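Local coordinates for protein LP04448p (Drosophila melanogaster, PDB 4QMH) that probably binds tubulin through its TOG domains, as a member of the XMAP215 family that drives microtubule polymerization, at residues 64-69 / 101-106; 95-100 / 135-140; 182-187 / 212-217. One frame throughout, in Å; residues are numbered along the deposited sequence.

Contact 1: residues 64-69 / 101-106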
loop_
_atom_site.group_PDB
_atom_site.type_symbol
_atom_site.label_atom_id
_atom_site.label_comp_id
_atom_site.label_asym_id
_atom_site.label_seq_id
_atom_site.Cartn_x
_atom_site.Cartn_y
_atom_site.Cartn_z
ATOM N N HIS A 64 4.096 -12.468 -5.755
ATOM C CA HIS A 64 3.275 -13.278 -6.648
ATOM C C HIS A 64 2.106 -13.933 -5.903
ATOM O O HIS A 64 0.994 -14.046 -6.433
ATOM C CB HIS A 64 4.119 -14.354 -7.332
ATOM C CG HIS A 64 4.952 -13.850 -8.468
ATOM N ND1 HIS A 64 6.304 -13.612 -8.350
ATOM C CD2 HIS A 64 4.629 -13.558 -9.749
ATOM C CE1 HIS A 64 6.777 -13.188 -9.508
ATOM N NE2 HIS A 64 5.781 -13.145 -10.374
ATOM N N ARG A 65 2.348 -14.384 -4.674
ATOM C CA ARG A 65 1.275 -15.041 -3.926
ATOM C C ARG A 65 0.197 -14.063 -3.442
ATOM O O ARG A 65 -0.963 -14.438 -3.272
ATOM C CB ARG A 65 1.856 -15.872 -2.766
ATOM C CG ARG A 65 2.915 -16.887 -3.230
ATOM C CD ARG A 65 2.350 -18.173 -3.861
ATOM N NE ARG A 65 1.644 -17.972 -5.127
ATOM C CZ ARG A 65 2.224 -17.884 -6.321
ATOM N NH1 ARG A 65 3.543 -17.970 -6.443
ATOM N NH2 ARG A 65 1.475 -17.727 -7.407
ATOM N N LEU A 66 0.573 -12.802 -3.231
ATOM C CA LEU A 66 -0.396 -11.784 -2.842
ATOM C C LEU A 66 -1.445 -11.593 -3.937
ATOM O O LEU A 66 -2.577 -11.208 -3.649
ATOM C CB LEU A 66 0.313 -10.447 -2.571
ATOM C CG LEU A 66 1.063 -10.326 -1.240
ATOM C CD1 LEU A 66 1.886 -9.044 -1.182
ATOM C CD2 LEU A 66 0.062 -10.365 -0.099
ATOM N N VAL A 67 -1.033 -11.841 -5.180
ATOM C CA VAL A 67 -1.930 -11.750 -6.342
ATOM C C VAL A 67 -2.192 -13.125 -6.957
ATOM O O VAL A 67 -2.351 -13.275 -8.173
ATOM C CB VAL A 67 -1.376 -10.786 -7.424
ATOM C CG1 VAL A 67 -1.207 -9.397 -6.840
ATOM C CG2 VAL A 67 -0.060 -11.294 -8.012
ATOM N N ASP A 68 -2.225 -14.141 -6.100
ATOM C CA ASP A 68 -2.493 -15.501 -6.544
ATOM C C ASP A 68 -3.889 -15.592 -7.152
ATOM O O ASP A 68 -4.800 -14.879 -6.745
ATOM C CB ASP A 68 -2.393 -16.453 -5.349
ATOM C CG ASP A 68 -2.141 -17.892 -5.763
ATOM O OD1 ASP A 68 -3.113 -18.610 -6.064
ATOM O OD2 ASP A 68 -0.966 -18.306 -5.764
ATOM N N SER A 69 -4.064 -16.507 -8.100
ATOM C CA SER A 69 -5.375 -16.709 -8.705
ATOM C C SER A 69 -6.317 -17.473 -7.766
ATOM O O SER A 69 -7.533 -17.473 -7.946
ATOM C CB SER A 69 -5.234 -17.420 -10.049
ATOM O OG SER A 69 -4.549 -18.650 -9.890
ATOM N N PRO A 101 2.684 -3.004 -3.692
ATOM C CA PRO A 101 1.754 -3.073 -4.829
ATOM C C PRO A 101 0.713 -4.179 -4.668
ATOM O O PRO A 101 -0.454 -3.989 -5.049
ATOM C CB PRO A 101 2.674 -3.366 -6.010
ATOM C CG PRO A 101 3.975 -2.669 -5.620
ATOM C CD PRO A 101 4.091 -2.943 -4.131
ATOM N N GLY A 102 1.124 -5.308 -4.090
ATOM C CA GLY A 102 0.207 -6.417 -3.868
ATOM C C GLY A 102 -0.826 -6.108 -2.795
ATOM O O GLY A 102 -1.988 -6.473 -2.918
ATOM N N PHE A 103 -0.399 -5.442 -1.724
ATOM C CA PHE A 103 -1.329 -4.981 -0.701
ATOM C C PHE A 103 -2.358 -4.038 -1.311
ATOM O O PHE A 103 -3.555 -4.129 -1.032
ATOM C CB PHE A 103 -0.605 -4.211 0.410
ATOM C CG PHE A 103 0.425 -5.001 1.157
ATOM C CD1 PHE A 103 0.451 -6.387 1.129
ATOM C CD2 PHE A 103 1.381 -4.328 1.900
ATOM C CE1 PHE A 103 1.419 -7.086 1.834
ATOM C CE2 PHE A 103 2.354 -5.020 2.619
ATOM C CZ PHE A 103 2.373 -6.407 2.578
ATOM N N LEU A 104 -1.888 -3.113 -2.141
ATOM C CA LEU A 104 -2.790 -2.138 -2.731
ATOM C C LEU A 104 -3.793 -2.849 -3.616
ATOM O O LEU A 104 -4.972 -2.498 -3.653
ATOM C CB LEU A 104 -2.013 -1.105 -3.549
ATOM C CG LEU A 104 -1.180 -0.078 -2.777
ATOM C CD1 LEU A 104 -0.372 0.761 -3.759
ATOM C CD2 LEU A 104 -2.075 0.790 -1.883
ATOM N N HIS A 105 -3.323 -3.842 -4.355
ATOM C CA HIS A 105 -4.208 -4.529 -5.258
ATOM C C HIS A 105 -5.312 -5.269 -4.500
ATOM O O HIS A 105 -6.455 -5.323 -4.956
ATOM C CB HIS A 105 -3.435 -5.482 -6.158
ATOM C CG HIS A 105 -4.252 -5.997 -7.291
ATOM N ND1 HIS A 105 -4.600 -5.215 -8.372
ATOM C CD2 HIS A 105 -4.830 -7.203 -7.490
ATOM C CE1 HIS A 105 -5.340 -5.931 -9.201
ATOM N NE2 HIS A 105 -5.498 -7.137 -8.687
ATOM N N ALA A 106 -4.980 -5.811 -3.328
ATOM C CA ALA A 106 -5.971 -6.525 -2.529
ATOM C C ALA A 106 -7.012 -5.582 -1.927
ATOM O O ALA A 106 -8.068 -6.029 -1.482
ATOM C CB ALA A 106 -5.281 -7.334 -1.411
HETATM O O HOH W 1 -3.301 -8.576 -4.454
#
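Leu66 and Gly102 are joined by a water, water 1, which gives one hydrogen to each backbone carbonyl. It sits 2.8 Å from Leu66 O and 2.9 Å from Gly102 O, so two carbonyls on facing parts of the chain are bridged with no direct hydrogen bond between the segments. The imidazole of His105 turns an edge to the same water, which lies close to the ring plane. Beside this polar bridge the contact is apolar. Gly102 has no side chain, and Leu66 CD1 settles against the bare helix surface, 4.1 Å from Gly102 CA. The same methyl reaches 3.6 Å from Phe103 CE1, with Leu66 CD2 a little farther off; the branched end of the leucine slants against the CD1-CE1 side of the ring. CG of Phe103 is anti to the carbonyl carbon (chi1 -61°), and although its CB leaves the helix away from 64-69, the ring swings back to meet Leu66. This joins two neighbouring helices of the HEAT-type solenoid characteristic of TOG domains: 58-66 with the turn that follows it, and 96-106. Helices 71-88 and 112-129 close over Leu66 and Phe103, respectively, and Phe125 meets the Phe103 ring edge-to-face. Toward solvent, Val67 CG1 approaches His105 CD2 at 4.3 Å. The turn itself is braced by Asp68: Arg65 grips its OD2 side-on, with NE at 2.7 Å, nearly along the C-O bond, and NH2 at 3.0 Å, tilted 41° above the carboxylate plane. Arg34 NE makes a further salt bridge to OD2, while OD1 takes the backbone N-H of Asn70. Two arginines around one buried carboxylate would probably favour its charged form.

Contact 2: residues 95-100 / 135-140; sequences HVRNLF and FESEMI
Phe100 and Met139 make the close-packed part of this contact. The thioether comes in at the edge of the phenyl ring: Met139 CE stands 3.7 Å from Phe100 CD2 and SD 3.8 Å from the same carbon. SD lies 5.2 Å from the ring centroid and 83° off the ring normal, a Met-aromatic contact made in the ring plane. A bend at chi3 (-68°) folds the end of the methionine back, so that sulfur and methyl share one ring carbon. Farther round the rim, Ile140 CG1 meets Phe100 CE2 at 3.9 Å, again from the edge, and Phe134 stacks on the ring. Val96 CG1, one turn before Phe100, touches the Met139 methyl more loosely, at 4.4 Å. Behind Ile140, helix 149-162 supplies Leu155, Trp158 and Leu159.

The other side is looser, polar and turned to solvent. Arg97 runs out extended as far as NE, CG anti to the backbone N (chi1 -177°), and carries its guanidinium along the flank of the contact to Ser137. There NH1 comes within 3.0 Å of Ser137 OG, which lies near the guanidinium plane at its edge. Arg97 CA itself stays 4.3 Å from Met139 SD.

The start of helix 96-106 thus packs on the loop leading into helix 139-145 and on its first turn. These two helices, with 112-129 between them in sequence, lie side by side in the HEAT-type alpha-solenoid of a TOG domain.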
loop_
_atom_site.group_PDB
_atom_site.type_symbol
_atom_site.label_atom_id
_atom_site.label_comp_id
_atom_site.label_asym_id
_atom_site.label_seq_id
_atom_site.Cartn_x
_atom_site.Cartn_y
_atom_site.Cartn_z
ATOM N N HIS A 95 11.343 -4.240 1.962
ATOM C CA HIS A 95 10.550 -5.076 1.068
ATOM C C HIS A 95 9.269 -4.425 0.601
ATOM O O HIS A 95 8.469 -5.056 -0.082
ATOM C CB HIS A 95 10.260 -6.403 1.759
ATOM C CG HIS A 95 11.505 -7.079 2.211
ATOM N ND1 HIS A 95 12.421 -7.596 1.319
ATOM C CD2 HIS A 95 12.047 -7.236 3.441
ATOM C CE1 HIS A 95 13.447 -8.091 1.984
ATOM N NE2 HIS A 95 13.249 -7.879 3.276
ATOM N N VAL A 96 9.106 -3.151 0.929
ATOM C CA VAL A 96 7.900 -2.417 0.552
ATOM C C VAL A 96 7.701 -2.371 -0.969
ATOM O O VAL A 96 6.593 -2.580 -1.475
ATOM C CB VAL A 96 7.915 -0.992 1.171
ATOM C CG1 VAL A 96 6.944 -0.070 0.442
ATOM C CG2 VAL A 96 7.596 -1.072 2.651
ATOM N N ARG A 97 8.777 -2.128 -1.709
ATOM C CA ARG A 97 8.667 -2.090 -3.164
ATOM C C ARG A 97 8.112 -3.392 -3.766
ATOM O O ARG A 97 7.370 -3.365 -4.751
ATOM C CB ARG A 97 10.021 -1.733 -3.773
ATOM C CG ARG A 97 10.018 -1.585 -5.260
ATOM C CD ARG A 97 11.386 -1.131 -5.735
ATOM N NE ARG A 97 11.442 -1.115 -7.185
ATOM C CZ ARG A 97 11.047 -0.091 -7.923
ATOM N NH1 ARG A 97 10.576 1.004 -7.331
ATOM N NH2 ARG A 97 11.129 -0.162 -9.243
ATOM N N ASN A 98 8.456 -4.535 -3.169
ATOM C CA ASN A 98 7.911 -5.808 -3.633
ATOM C C ASN A 98 6.466 -6.050 -3.200
ATOM O O ASN A 98 5.646 -6.520 -3.988
ATOM C CB ASN A 98 8.792 -6.980 -3.182
ATOM C CG ASN A 98 9.994 -7.199 -4.091
ATOM O OD1 ASN A 98 9.849 -7.546 -5.268
ATOM N ND2 ASN A 98 11.184 -7.017 -3.543
ATOM N N LEU A 99 6.152 -5.719 -1.952
ATOM C CA LEU A 99 4.909 -6.187 -1.343
ATOM C C LEU A 99 3.773 -5.178 -1.379
ATOM O O LEU A 99 2.615 -5.564 -1.464
ATOM C CB LEU A 99 5.143 -6.605 0.105
ATOM C CG LEU A 99 6.215 -7.681 0.252
ATOM C CD1 LEU A 99 6.462 -7.962 1.731
ATOM C CD2 LEU A 99 5.806 -8.947 -0.491
ATOM N N PHE A 100 4.103 -3.896 -1.290
ATOM C CA PHE A 100 3.075 -2.856 -1.242
ATOM C C PHE A 100 2.140 -2.854 -2.470
ATOM O O PHE A 100 0.932 -2.716 -2.310
ATOM C CB PHE A 100 3.745 -1.487 -1.020
ATOM C CG PHE A 100 2.792 -0.335 -0.823
ATOM C CD1 PHE A 100 1.743 -0.410 0.083
ATOM C CD2 PHE A 100 3.001 0.866 -1.496
ATOM C CE1 PHE A 100 0.898 0.673 0.290
ATOM C CE2 PHE A 100 2.151 1.947 -1.300
ATOM C CZ PHE A 100 1.101 1.848 -0.401
ATOM N N PHE A 135 5.422 6.143 -0.524
ATOM C CA PHE A 135 5.253 7.328 -1.365
ATOM C C PHE A 135 6.417 7.485 -2.335
ATOM O O PHE A 135 7.101 8.508 -2.366
ATOM C CB PHE A 135 5.045 8.563 -0.480
ATOM C CG PHE A 135 3.780 8.495 0.321
ATOM C CD1 PHE A 135 2.568 8.840 -0.257
ATOM C CD2 PHE A 135 3.788 8.041 1.629
ATOM C CE1 PHE A 135 1.378 8.761 0.475
ATOM C CE2 PHE A 135 2.606 7.940 2.358
ATOM C CZ PHE A 135 1.396 8.308 1.774
ATOM N N GLU A 136 6.609 6.439 -3.131
ATOM C CA GLU A 136 7.690 6.343 -4.091
ATOM C C GLU A 136 7.219 5.568 -5.309
ATOM O O GLU A 136 6.353 4.693 -5.209
ATOM C CB GLU A 136 8.895 5.620 -3.480
ATOM C CG GLU A 136 9.479 6.332 -2.264
ATOM C CD GLU A 136 10.956 6.017 -2.049
ATOM O OE1 GLU A 136 11.543 5.330 -2.901
ATOM O OE2 GLU A 136 11.525 6.463 -1.033
ATOM N N SER A 137 7.794 5.911 -6.456
ATOM C CA SER A 137 7.661 5.134 -7.681
ATOM C C SER A 137 6.245 5.024 -8.219
ATOM O O SER A 137 5.955 4.141 -9.021
ATOM C CB SER A 137 8.271 3.746 -7.482
ATOM O OG SER A 137 9.637 3.865 -7.127
ATOM N N GLU A 138 5.385 5.941 -7.779
ATOM C CA GLU A 138 3.996 6.015 -8.228
ATOM C C GLU A 138 3.204 4.742 -7.971
ATOM O O GLU A 138 2.293 4.418 -8.718
ATOM C CB GLU A 138 3.905 6.423 -9.703
ATOM C CG GLU A 138 4.457 7.840 -9.943
ATOM C CD GLU A 138 4.288 8.346 -11.379
ATOM O OE1 GLU A 138 3.566 7.717 -12.181
ATOM O OE2 GLU A 138 4.887 9.393 -11.712
ATOM N N MET A 139 3.537 4.026 -6.907
ATOM C CA MET A 139 2.762 2.828 -6.564
ATOM C C MET A 139 1.306 3.163 -6.279
ATOM O O MET A 139 0.393 2.486 -6.757
ATOM C CB MET A 139 3.391 2.093 -5.383
ATOM C CG MET A 139 4.718 1.451 -5.747
ATOM S SD MET A 139 5.537 0.608 -4.374
ATOM C CE MET A 139 5.966 1.977 -3.313
ATOM N N ILE A 140 1.093 4.217 -5.507
ATOM C CA ILE A 140 -0.268 4.638 -5.180
ATOM C C ILE A 140 -1.010 5.157 -6.428
ATOM O O ILE A 140 -2.141 4.745 -6.712
ATOM C CB ILE A 140 -0.246 5.648 -4.015
ATOM C CG1 ILE A 140 0.114 4.919 -2.711
ATOM C CG2 ILE A 140 -1.579 6.366 -3.873
ATOM C CD1 ILE A 140 0.522 5.860 -1.578
#

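Contact 3: residues 182-187 / 212-217; sequences HLYAHI and DAMNRA
Tyr184 points its ring edgewise at helix 212-217. The axes of the two short helices come no nearer than 12.2 Å and lie 71° apart, so long side chains do the touching. The phenol OH donates to Met214 O at 2.7 Å. This carbonyl oxygen lies near the ring plane, but the hydroxyl arrives 47° above the carbonyl plane with a C=O...O angle of 110°, so the helix carbonyl is met obliquely from its flank. The CE2 edge of the ring runs on to Ala217, with CE2 4.4 Å from Ala217 CB. On the other side of the OH, Met214 is bent at its last torsion and brings its methyl back toward the first helix, where CE touches Leu183 CD2 at 3.7 Å; the two side chains cross nearly at a right angle. Ile229 and Leu233 of helix 226-236 also pack on Tyr184, while Ile205 and Met206 of helix 192-209 lie against Met214. Tyr184, its polar end satisfied by a backbone carbonyl, thus joins helix 173-186 to helix 211-221 in the later part of the HEAT-type solenoid of this TOG domain.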
loop_
_atom_site.group_PDB
_atom_site.type_symbol
_atom_site.label_atom_id
_atom_site.label_comp_id
_atom_site.label_asym_id
_atom_site.label_seq_id
_atom_site.Cartn_x
_atom_site.Cartn_y
_atom_site.Cartn_z
ATOM N N HIS A 182 -5.535 12.033 -10.562
ATOM C CA HIS A 182 -6.538 11.056 -10.146
ATOM C C HIS A 182 -7.468 11.705 -9.132
ATOM O O HIS A 182 -8.666 11.471 -9.148
ATOM C CB HIS A 182 -5.868 9.812 -9.583
ATOM C CG HIS A 182 -4.839 9.241 -10.504
ATOM N ND1 HIS A 182 -5.168 8.652 -11.705
ATOM C CD2 HIS A 182 -3.489 9.202 -10.420
ATOM C CE1 HIS A 182 -4.064 8.258 -12.314
ATOM N NE2 HIS A 182 -3.031 8.580 -11.557
ATOM N N LEU A 183 -6.918 12.553 -8.272
ATOM C CA LEU A 183 -7.753 13.280 -7.331
ATOM C C LEU A 183 -8.772 14.121 -8.104
ATOM O O LEU A 183 -9.960 14.136 -7.776
ATOM C CB LEU A 183 -6.888 14.194 -6.474
ATOM C CG LEU A 183 -7.648 15.053 -5.466
ATOM C CD1 LEU A 183 -8.218 14.186 -4.378
ATOM C CD2 LEU A 183 -6.684 16.067 -4.880
ATOM N N TYR A 184 -8.306 14.828 -9.132
ATOM C CA TYR A 184 -9.181 15.745 -9.867
ATOM C C TYR A 184 -10.275 15.012 -10.647
ATOM O O TYR A 184 -11.378 15.531 -10.834
ATOM C CB TYR A 184 -8.366 16.661 -10.784
ATOM C CG TYR A 184 -7.543 17.692 -10.033
ATOM C CD1 TYR A 184 -7.666 17.836 -8.655
ATOM C CD2 TYR A 184 -6.665 18.537 -10.707
ATOM C CE1 TYR A 184 -6.925 18.780 -7.963
ATOM C CE2 TYR A 184 -5.916 19.491 -10.019
ATOM C CZ TYR A 184 -6.056 19.601 -8.648
ATOM O OH TYR A 184 -5.320 20.535 -7.953
ATOM N N ALA A 185 -9.982 13.798 -11.089
ATOM C CA ALA A 185 -11.013 12.988 -11.733
ATOM C C ALA A 185 -11.982 12.407 -10.706
ATOM O O ALA A 185 -13.198 12.426 -10.908
ATOM C CB ALA A 185 -10.386 11.881 -12.534
ATOM N N HIS A 186 -11.441 11.889 -9.608
ATOM C CA HIS A 186 -12.251 11.128 -8.657
ATOM C C HIS A 186 -13.133 11.984 -7.753
ATOM O O HIS A 186 -14.123 11.493 -7.219
ATOM C CB HIS A 186 -11.378 10.152 -7.854
ATOM C CG HIS A 186 -10.673 9.148 -8.708
ATOM N ND1 HIS A 186 -9.656 8.342 -8.238
ATOM C CD2 HIS A 186 -10.830 8.827 -10.014
ATOM C CE1 HIS A 186 -9.219 7.574 -9.216
ATOM N NE2 HIS A 186 -9.914 7.853 -10.308
ATOM N N ILE A 187 -12.775 13.256 -7.587
ATOM C CA ILE A 187 -13.651 14.220 -6.945
ATOM C C ILE A 187 -14.993 14.234 -7.657
ATOM O O ILE A 187 -16.016 14.548 -7.056
ATOM C CB ILE A 187 -13.039 15.631 -7.008
ATOM C CG1 ILE A 187 -12.024 15.807 -5.885
ATOM C CG2 ILE A 187 -14.119 16.699 -6.919
ATOM C CD1 ILE A 187 -11.212 17.062 -6.043
ATOM N N ASP A 212 -1.267 26.816 -3.919
ATOM C CA ASP A 212 -0.734 27.347 -5.166
ATOM C C ASP A 212 -0.328 26.251 -6.160
ATOM O O ASP A 212 -0.661 26.322 -7.345
ATOM C CB ASP A 212 0.450 28.280 -4.889
ATOM C CG ASP A 212 0.028 29.588 -4.232
ATOM O OD1 ASP A 212 -1.183 29.910 -4.234
ATOM O OD2 ASP A 212 0.917 30.308 -3.728
ATOM N N ALA A 213 0.370 25.232 -5.669
ATOM C CA ALA A 213 0.814 24.133 -6.522
ATOM C C ALA A 213 -0.379 23.355 -7.083
ATOM O O ALA A 213 -0.384 22.953 -8.246
ATOM C CB ALA A 213 1.758 23.204 -5.761
ATOM N N MET A 214 -1.407 23.166 -6.265
ATOM C CA MET A 214 -2.567 22.406 -6.726
ATOM C C MET A 214 -3.360 23.210 -7.736
ATOM O O MET A 214 -3.868 22.667 -8.718
ATOM C CB MET A 214 -3.441 21.965 -5.554
ATOM C CG MET A 214 -2.717 21.000 -4.639
ATOM S SD MET A 214 -3.740 20.345 -3.324
ATOM C CE MET A 214 -4.829 19.241 -4.232
ATOM N N ASN A 215 -3.449 24.515 -7.506
ATOM C CA ASN A 215 -4.118 25.394 -8.451
ATOM C C ASN A 215 -3.366 25.479 -9.788
ATOM O O ASN A 215 -3.985 25.530 -10.851
ATOM C CB ASN A 215 -4.307 26.773 -7.834
ATOM C CG ASN A 215 -5.179 27.658 -8.673
ATOM O OD1 ASN A 215 -6.373 27.410 -8.814
ATOM N ND2 ASN A 215 -4.588 28.700 -9.249
ATOM N N ARG A 216 -2.038 25.466 -9.736
ATOM C CA ARG A 216 -1.233 25.445 -10.958
ATOM C C ARG A 216 -1.477 24.168 -11.747
ATOM O O ARG A 216 -1.581 24.187 -12.978
ATOM C CB ARG A 216 0.262 25.567 -10.642
ATOM C CG ARG A 216 0.707 26.968 -10.279
ATOM C CD ARG A 216 2.221 27.113 -10.364
ATOM N NE ARG A 216 2.926 26.302 -9.373
ATOM C CZ ARG A 216 3.182 26.698 -8.130
ATOM N NH1 ARG A 216 2.783 27.893 -7.716
ATOM N NH2 ARG A 216 3.834 25.898 -7.296
ATOM N N ALA A 217 -1.560 23.056 -11.025
ATOM C CA ALA A 217 -1.833 21.764 -11.639
ATOM C C ALA A 217 -3.205 21.773 -12.305
ATOM O O ALA A 217 -3.386 21.208 -13.382
ATOM C CB ALA A 217 -1.739 20.652 -10.595
#

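Contacts 1 and 2 share helix 96-106 and lie side by side, their centres 12 Å apart: 95-100 looks to helix 139-145, whereas 101-106 faces 64-69. They touch directly, through Leu104 CD1 to Met139 O at 3.5 Å and Pro101 CG to Met139 SD at 3.8 Å, and their segments alternate along the chain. Contact 3 stands apart, about 22 Å from contact 2 between centres and later in the solenoid. Contacts 1 and 3 are mostly buried, yet one bridges carbonyls by a water and the other has a phenol donating to a helix carbonyl; contact 2 is half open, and its interior is purely apolar and sulfur-aromatic.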